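Local atomic coordinates of monoacylglycerol lipase (Palaeococcus ferrophilus, PDB entry 6QE2), a protein that probably hydrolyses monoacylglycerols to free fatty acid and glycerol, as an archaeal lipase of the alpha/beta-hydrolase fold. Residues 122-125 / 126-129; 206-209 / 210-214. All blocks are in the same frame, centred on the assembly; numbering follows the deposited sequence.

Interaction 1: 122-125 / 126-129; sequences SFMV and ALAK. With LDA (lauryl dimethylamine-N-oxide), chain D.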
loop_
_atom_site.group_PDB
_atom_site.type_symbol
_atom_site.label_atom_id
_atom_site.label_comp_id
_atom_site.label_asym_id
_atom_site.label_seq_id
_atom_site.Cartn_x
_atom_site.Cartn_y
_atom_site.Cartn_z
ATOM N N SER A 122 15.113 -7.674 -15.091
ATOM C CA SER A 122 14.953 -6.374 -15.736
ATOM C C SER A 122 14.116 -6.464 -17.005
ATOM O O SER A 122 13.399 -5.513 -17.340
ATOM C CB SER A 122 16.324 -5.772 -16.052
ATOM O OG SER A 122 17.060 -6.619 -16.914
ATOM N N PHE A 123 14.189 -7.582 -17.731
ATOM C CA PHE A 123 13.381 -7.682 -18.940
ATOM C C PHE A 123 11.893 -7.736 -18.630
ATOM O O PHE A 123 11.084 -7.393 -19.497
ATOM C CB PHE A 123 13.803 -8.891 -19.786
ATOM C CG PHE A 123 13.454 -10.235 -19.191
ATOM C CD1 PHE A 123 12.182 -10.770 -19.336
ATOM C CD2 PHE A 123 14.414 -10.988 -18.540
ATOM C CE1 PHE A 123 11.869 -12.007 -18.810
ATOM C CE2 PHE A 123 14.105 -12.231 -18.016
ATOM C CZ PHE A 123 12.830 -12.736 -18.150
ATOM N N MET A 124 11.515 -8.149 -17.417
ATOM C CA MET A 124 10.100 -8.169 -17.061
ATOM C C MET A 124 9.542 -6.756 -16.955
ATOM O O MET A 124 8.384 -6.506 -17.317
ATOM C CB MET A 124 9.907 -8.922 -15.746
ATOM C CG MET A 124 8.550 -9.566 -15.623
ATOM S SD MET A 124 8.339 -10.775 -16.933
ATOM C CE MET A 124 9.463 -12.048 -16.388
ATOM N N VAL A 125 10.363 -5.816 -16.484
ATOM C CA VAL A 125 9.959 -4.413 -16.458
ATOM C C VAL A 125 9.752 -3.900 -17.878
ATOM O O VAL A 125 8.757 -3.232 -18.178
ATOM C CB VAL A 125 10.991 -3.570 -15.688
ATOM C CG1 VAL A 125 10.635 -2.098 -15.753
ATOM C CG2 VAL A 125 11.065 -4.031 -14.241
ATOM N N ALA A 126 10.693 -4.207 -18.775
ATOM C CA ALA A 126 10.551 -3.786 -20.164
ATOM C C ALA A 126 9.358 -4.461 -20.829
ATOM O O ALA A 126 8.662 -3.843 -21.642
ATOM C CB ALA A 126 11.839 -4.083 -20.936
ATOM N N LEU A 127 9.112 -5.734 -20.507
ATOM C CA LEU A 127 7.944 -6.418 -21.058
ATOM C C LEU A 127 6.648 -5.778 -20.580
ATOM O O LEU A 127 5.690 -5.640 -21.352
ATOM C CB LEU A 127 7.977 -7.897 -20.683
ATOM C CG LEU A 127 6.815 -8.751 -21.192
ATOM C CD1 LEU A 127 6.798 -8.785 -22.709
ATOM C CD2 LEU A 127 6.892 -10.160 -20.624
ATOM N N ALA A 128 6.593 -5.378 -19.319
ATOM C CA ALA A 128 5.363 -4.771 -18.801
ATOM C C ALA A 128 5.034 -3.471 -19.526
ATOM O O ALA A 128 3.852 -3.152 -19.757
ATOM C CB ALA A 128 5.531 -4.529 -17.297
ATOM N N LYS A 129 6.070 -2.677 -19.844
ATOM C CA LYS A 129 5.881 -1.459 -20.631
ATOM C C LYS A 129 5.266 -1.751 -21.988
ATOM O O LYS A 129 4.556 -0.909 -22.548
ATOM C CB LYS A 129 7.221 -0.745 -20.856
ATOM C CG LYS A 129 7.827 -0.071 -19.661
ATOM C CD LYS A 129 9.030 0.772 -20.089
ATOM C CE LYS A 129 9.637 1.497 -18.888
ATOM N NZ LYS A 129 10.881 2.244 -19.236
HETATM N N1 LDA D . 4.372 -5.276 -5.290
HETATM O O1 LDA D . 3.703 -4.347 -4.822
HETATM C CM1 LDA D . 3.693 -6.536 -5.014
HETATM C CM2 LDA D . 5.699 -5.265 -4.689
HETATM C C1 LDA D . 4.497 -5.116 -6.723
HETATM C C2 LDA D . 4.941 -6.448 -7.289
HETATM C C3 LDA D . 4.765 -6.448 -8.792
HETATM C C4 LDA D . 5.351 -7.712 -9.394
HETATM C C5 LDA D . 5.433 -7.595 -10.903
HETATM C C6 LDA D . 5.610 -8.960 -11.540
HETATM C C7 LDA D . 5.901 -8.802 -13.019
HETATM C C8 LDA D . 4.730 -9.297 -13.842
HETATM C C9 LDA D . 4.336 -8.274 -14.889
HETATM C C10 LDA D . 4.654 -8.786 -16.285
HETATM C C11 LDA D . 3.949 -7.960 -17.349
HETATM C C12 LDA D . 2.670 -7.373 -16.809
#

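Interaction 2: 206-209 / 210-214; sequences TPPE and GSRRL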
loop_
_atom_site.group_PDB
_atom_site.type_symbol
_atom_site.label_atom_id
_atom_site.label_comp_id
_atom_site.label_asym_id
_atom_site.label_seq_id
_atom_site.Cartn_x
_atom_site.Cartn_y
_atom_site.Cartn_z
ATOM N N THR A 206 9.891 -5.820 -1.743
ATOM C CA THR A 206 10.100 -4.387 -1.950
ATOM C C THR A 206 11.347 -4.026 -1.155
ATOM O O THR A 206 11.266 -3.758 0.050
ATOM C CB THR A 206 8.889 -3.562 -1.504
ATOM O OG1 THR A 206 8.540 -3.915 -0.162
ATOM C CG2 THR A 206 7.684 -3.812 -2.404
ATOM N N PRO A 207 12.514 -4.065 -1.776
ATOM C CA PRO A 207 13.752 -3.767 -1.046
ATOM C C PRO A 207 13.664 -2.454 -0.299
ATOM O O PRO A 207 13.329 -1.450 -0.881
ATOM C CB PRO A 207 14.792 -3.687 -2.153
ATOM C CG PRO A 207 14.285 -4.646 -3.166
ATOM C CD PRO A 207 12.792 -4.496 -3.153
ATOM N N PRO A 208 14.022 -2.460 0.976
ATOM C CA PRO A 208 13.929 -1.255 1.807
ATOM C C PRO A 208 14.717 -0.031 1.347
ATOM O O PRO A 208 14.325 1.058 1.702
ATOM C CB PRO A 208 14.402 -1.726 3.188
ATOM C CG PRO A 208 15.058 -3.031 2.968
ATOM C CD PRO A 208 14.428 -3.635 1.756
ATOM N N GLU A 209 15.750 -0.204 0.542
ATOM C CA GLU A 209 16.523 0.933 0.086
ATOM C C GLU A 209 15.634 1.879 -0.714
ATOM O O GLU A 209 15.915 3.058 -0.804
ATOM C CB GLU A 209 17.746 0.505 -0.713
ATOM C CG GLU A 209 18.723 1.630 -0.978
ATOM C CD GLU A 209 19.420 2.139 0.270
ATOM O OE1 GLU A 209 19.491 1.407 1.253
ATOM O OE2 GLU A 209 19.919 3.268 0.246
ATOM N N GLY A 210 14.563 1.359 -1.304
ATOM C CA GLY A 210 13.666 2.222 -2.037
ATOM C C GLY A 210 13.074 3.265 -1.100
ATOM O O GLY A 210 13.001 4.418 -1.449
ATOM N N SER A 211 12.645 2.850 0.083
ATOM C CA SER A 211 12.127 3.776 1.090
ATOM C C SER A 211 13.215 4.708 1.628
ATOM O O SER A 211 12.981 5.875 1.879
ATOM C CB SER A 211 11.430 3.036 2.227
ATOM O OG SER A 211 10.140 2.647 1.848
ATOM N N ARG A 212 14.409 4.168 1.816
ATOM C CA ARG A 212 15.511 4.976 2.300
ATOM C C ARG A 212 15.827 6.080 1.302
ATOM O O ARG A 212 16.104 7.184 1.701
ATOM C CB ARG A 212 16.748 4.128 2.597
ATOM C CG ARG A 212 16.518 3.010 3.593
ATOM C CD ARG A 212 17.815 2.343 4.029
ATOM N NE ARG A 212 17.570 1.163 4.847
ATOM C CZ ARG A 212 17.734 -0.081 4.428
ATOM N NH1 ARG A 212 18.167 -0.312 3.206
ATOM N NH2 ARG A 212 17.478 -1.094 5.229
ATOM N N ARG A 213 15.815 5.777 0.008
ATOM C CA ARG A 213 16.055 6.813 -0.986
ATOM C C ARG A 213 14.949 7.853 -0.976
ATOM O O ARG A 213 15.198 9.030 -1.055
ATOM C CB ARG A 213 16.178 6.248 -2.391
ATOM C CG ARG A 213 17.335 5.310 -2.616
ATOM C CD ARG A 213 18.682 5.976 -2.427
ATOM N NE ARG A 213 19.201 5.693 -1.103
ATOM C CZ ARG A 213 19.507 6.622 -0.213
ATOM N NH1 ARG A 213 19.952 6.266 0.982
ATOM N NH2 ARG A 213 19.383 7.899 -0.527
ATOM N N LEU A 214 13.712 7.398 -0.851
ATOM C CA LEU A 214 12.576 8.300 -0.836
ATOM C C LEU A 214 12.644 9.248 0.353
ATOM O O LEU A 214 12.371 10.421 0.222
ATOM C CB LEU A 214 11.252 7.546 -0.808
ATOM C CG LEU A 214 10.043 8.478 -0.834
ATOM C CD1 LEU A 214 9.938 9.175 -2.170
ATOM C CD2 LEU A 214 8.765 7.735 -0.528
#

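Interaction 1: 122-125 / 126-129
Between Phe-123 and Leu-127 the chain makes an ordinary i to i+4 helical hydrogen bond, Leu-127 N lying 2.8 Å from Phe-123 O, and the same bond recurs from Ala-128 N to Met-124 O and from Lys-129 N to Val-125 O. Residues three and four apart therefore bring their side chains to neighbouring positions on the helix surface. Met-124 shows the consequence. Its CG leaves anti to the backbone N (chi1 -152°), and the chain then bends at both following torsions, which carries the sulfur round alongside Leu-127. The two side chains run side by side in the same direction, and SD of Met-124 rests 4.0 Å from CD2 of Leu-127, a purely apolar touch.

The first torsion also sets the CG methylene of Met-124 against the dodecyl tail of the detergent LDA, with CG 3.8 Å from LDA C7. One turn on, the small CB of Ala-128 meets the same tail farther along, 3.8 Å from LDA C11. Two residues four apart thus form a greasy strip for an alkyl chain, a setting consistent with an acyl-binding surface.

Residues 122-129 belong to helix 122-134, within the insertion between core strands 106-110 and 195-200 that probably corresponds to the cap of related lipases; Val-125 and Ala-128 pack on Phe-178 of helix 171-186.

Interaction 2: 206-209 / 210-214
Over one face of the Arg-212 guanidinium lies the ring of Pro-208, its CB 3.6 Å above the plane and displaced toward the rim, while at the edge Glu-209 OE1 sits in plane. The Arg-213 guanidinium takes the same carboxylate at its own edge. Glu-209 thus forms salt bridges with two arginines, three and four residues ahead, through one oxygen each: a salt-bridge network in the first turn of helix 209-217.

Arg-212 NH1 donates to OE1 of Glu-209 over 2.9 Å, meeting the oxygen on its anti side; the two side chains cross at about a right angle and their flat groups are turned 46° apart. The Arg-213 plane is closer to that of the carboxylate, 23° away, and this arginine uses two nitrogens on one oxygen: NE lies 2.9 Å and NH1 3.1 Å from Glu-209 OE2, both coming from the same face. Torsions explain the reach. Glu-209 has CG anti to its backbone N and then folds at chi2 (68°), swinging the carboxylate over the advancing helix. Arg-212 stays extended as far as NE and runs back beside Pro-208, whereas Arg-213 bends twice. Further salt bridges hold both: Arg-213 NH2 with Glu-216, and Arg-212 NE with Glu-227, the latter tying the helix start to the sheet edge. An acid in the first turn would probably also interact favourably with the helix dipole.

In the backbone, Gly-210 N is bonded to Pro-207 O at 3.1 Å and Arg-213 N to Glu-209 O at 2.8 Å. Pro-208 also touches residues of the probable Ser-His-Asp triad. Helix 209-217 lies against the sheet: Pro-208 and Ser-211 pack on Val-199 of strand 195-200, while Ser-211 and Arg-212 lie on Ile-225 of the outermost strand, 223-228.

How the interactions relate
Interaction 1 lies directly on the ligand's alkyl chain, whereas interaction 2 follows immediately on a residue that touches its head. Their centres are 20 Å apart and their nearest atoms about 11 Å, so they do not touch; the bound LDA spans the interval. Its tail ends beside interaction 1, while its head group hydrogen-bonds Ser-87 OG, the probable nucleophile of a Ser-87, His-233, Asp-203 triad. Thr-206, at the start of 206-214, touches a methyl of the head group, LDA CM2 lying 3.4 Å from Thr-206 CG2. Thr-206 OG1 also hydrogen-bonds Asp-203. Residues 122-129 therefore meet the apolar end of the ligand, and 206-214 begins near the probable catalytic centre.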